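Local coordinates for protein beta carbonic anhydrase (Burkholderia pseudomallei, PDB 6YJN) that probably catalyses the reversible conversion of hydrogencarbonate and a proton to carbon dioxide and water, with one zinc ion bound per subunit, at residues S83-A88 with T166-D171. Numbering follows the deposited sequence.
Sequences SVIQFA and TTIVND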
loop_
_atom_site.group_PDB
_atom_site.type_symbol
_atom_site.label_atom_id
_atom_site.label_comp_id
_atom_site.label_asym_id
_atom_site.label_seq_id
_atom_site.Cartn_x
_atom_site.Cartn_y
_atom_site.Cartn_z
ATOM N N SER A 83 -3.864 9.315 2.858
ATOM C CA SER A 83 -3.649 9.832 4.201
ATOM C C SER A 83 -3.437 11.341 4.161
ATOM O O SER A 83 -4.161 12.082 4.818
ATOM C CB SER A 83 -2.479 9.166 4.862
ATOM O OG SER A 83 -2.912 8.064 5.642
ATOM N N VAL A 84 -2.434 11.771 3.384
ATOM C CA VAL A 84 -2.145 13.174 3.121
ATOM C C VAL A 84 -3.441 13.922 2.790
ATOM O O VAL A 84 -3.704 14.987 3.360
ATOM C CB VAL A 84 -1.072 13.333 2.020
ATOM C CG1 VAL A 84 -0.890 14.775 1.594
ATOM C CG2 VAL A 84 0.279 12.747 2.414
ATOM N N ILE A 85 -4.270 13.337 1.912
ATOM C CA ILE A 85 -5.465 14.002 1.396
ATOM C C ILE A 85 -6.543 14.108 2.470
ATOM O O ILE A 85 -7.113 15.184 2.674
ATOM C CB ILE A 85 -5.992 13.317 0.124
ATOM C CG1 ILE A 85 -4.936 13.310 -0.982
ATOM C CG2 ILE A 85 -7.316 13.908 -0.343
ATOM C CD1 ILE A 85 -5.106 12.171 -1.969
ATOM N N GLN A 86 -6.847 12.982 3.123
ATOM C CA GLN A 86 -7.810 13.011 4.209
ATOM C C GLN A 86 -7.358 14.013 5.276
ATOM O O GLN A 86 -8.189 14.674 5.898
ATOM C CB GLN A 86 -8.049 11.605 4.751
ATOM C CG GLN A 86 -9.134 11.559 5.820
ATOM C CD GLN A 86 -8.609 11.848 7.209
ATOM O OE1 GLN A 86 -7.458 11.538 7.529
ATOM N NE2 GLN A 86 -9.454 12.446 8.040
ATOM N N PHE A 87 -6.039 14.162 5.451
ATOM C CA PHE A 87 -5.504 15.100 6.423
ATOM C C PHE A 87 -5.637 16.541 5.921
ATOM O O PHE A 87 -5.988 17.446 6.676
ATOM C CB PHE A 87 -4.046 14.744 6.717
ATOM C CG PHE A 87 -3.446 15.316 7.981
ATOM C CD1 PHE A 87 -3.189 16.678 8.106
ATOM C CD2 PHE A 87 -3.080 14.475 9.030
ATOM C CE1 PHE A 87 -2.612 17.183 9.264
ATOM C CE2 PHE A 87 -2.486 14.980 10.179
ATOM C CZ PHE A 87 -2.250 16.335 10.291
ATOM N N ALA A 88 -5.343 16.764 4.640
ATOM C CA ALA A 88 -5.414 18.107 4.099
ATOM C C ALA A 88 -6.860 18.612 4.051
ATOM O O ALA A 88 -7.140 19.737 4.453
ATOM C CB ALA A 88 -4.755 18.120 2.747
ATOM N N THR A 166 -11.969 9.727 -4.885
ATOM C CA THR A 166 -11.695 9.233 -3.545
ATOM C C THR A 166 -12.944 9.370 -2.688
ATOM O O THR A 166 -13.810 10.205 -2.969
ATOM C CB THR A 166 -10.491 9.894 -2.870
ATOM O OG1 THR A 166 -10.848 11.232 -2.527
ATOM C CG2 THR A 166 -9.237 9.866 -3.716
ATOM N N THR A 167 -13.030 8.526 -1.653
ATOM C CA THR A 167 -14.137 8.653 -0.719
ATOM C C THR A 167 -13.986 9.998 -0.015
ATOM O O THR A 167 -14.943 10.766 0.077
ATOM C CB THR A 167 -14.203 7.484 0.268
ATOM O OG1 THR A 167 -12.993 7.535 1.017
ATOM C CG2 THR A 167 -14.323 6.130 -0.388
ATOM N N ILE A 168 -12.752 10.278 0.419
ATOM C CA ILE A 168 -12.416 11.492 1.147
ATOM C C ILE A 168 -13.108 12.687 0.512
ATOM O O ILE A 168 -13.882 13.372 1.179
ATOM C CB ILE A 168 -10.893 11.715 1.227
ATOM C CG1 ILE A 168 -10.167 10.500 1.803
ATOM C CG2 ILE A 168 -10.578 12.975 2.013
ATOM C CD1 ILE A 168 -8.733 10.380 1.331
ATOM N N VAL A 169 -12.816 12.904 -0.775
ATOM C CA VAL A 169 -13.305 14.050 -1.526
ATOM C C VAL A 169 -14.818 13.960 -1.710
ATOM O O VAL A 169 -15.516 14.933 -1.452
ATOM C CB VAL A 169 -12.574 14.198 -2.877
ATOM C CG1 VAL A 169 -13.277 15.168 -3.822
ATOM C CG2 VAL A 169 -11.117 14.589 -2.695
ATOM N N ASN A 170 -15.318 12.802 -2.163
ATOM C CA ASN A 170 -16.742 12.663 -2.425
ATOM C C ASN A 170 -17.549 12.970 -1.173
ATOM O O ASN A 170 -18.600 13.594 -1.251
ATOM C CB ASN A 170 -17.110 11.293 -2.980
ATOM C CG ASN A 170 -17.015 11.258 -4.489
ATOM O OD1 ASN A 170 -17.754 11.964 -5.174
ATOM N ND2 ASN A 170 -16.104 10.449 -5.011
ATOM N N ASP A 171 -17.028 12.537 -0.026
ATOM C CA ASP A 171 -17.655 12.750 1.263
ATOM C C ASP A 171 -17.671 14.232 1.623
ATOM O O ASP A 171 -18.629 14.719 2.214
ATOM C CB ASP A 171 -16.921 11.951 2.335
ATOM C CG ASP A 171 -17.320 10.491 2.342
ATOM O OD1 ASP A 171 -18.307 10.145 1.638
ATOM O OD2 ASP A 171 -16.640 9.709 3.051
#
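Two helices meet where the CA atoms of Gln86 and Ile168 come within 5.7 Å, joining the middle of helix 79-92 to the first turn of helix 167-174. No hydrogen bond joins residues 83-88 to 166-171; the join is apolar and made largely by Ile168, which lies across the backbone of the facing helix at Gln86. Its CG2 methyl sits 3.5 Å from Gln86 CA, while its CD1 lies 3.7 Å from Gln86 CB, so both branches bear on the same residue. CG2 is set anti to the backbone N of Ile168 and CG1 beside it (chi1 -54°), which spreads the two branches over the helix surface. Ile85 supplies the second wall: its CG2 meets Ile168 CG2 at 4.1 Å, and the two side chains cross at about a right angle. Ile85 also touches Leu42 of strand 41-46, so helix 79-92 lies directly on the mixed beta-sheet that carries the zinc site of this beta-class carbonic anhydrase, and Ile168 packs onto that helix; the contact is itself distant from the metal. Gln86 offers CB to Ile168 but directs its amide elsewhere: with CG anti to the backbone N (chi1 -175°) and a bend at chi2, its OE1 accepts from Ala120 N of the second subunit, and NE2 donates to Val117 O of that subunit and to Asp90. Thr166 is the N-cap of the other helix, its OG1 accepting a nearly straight bond (166°) from Val169 N at 3.1 Å. Asn170 ND2 reaches Thr166 O at 3.1 Å from above the carbonyl plane, across from Asn170 N on the opposite face. Thr167 N hydrogen-bonds Asn122 OD1 of the third subunit.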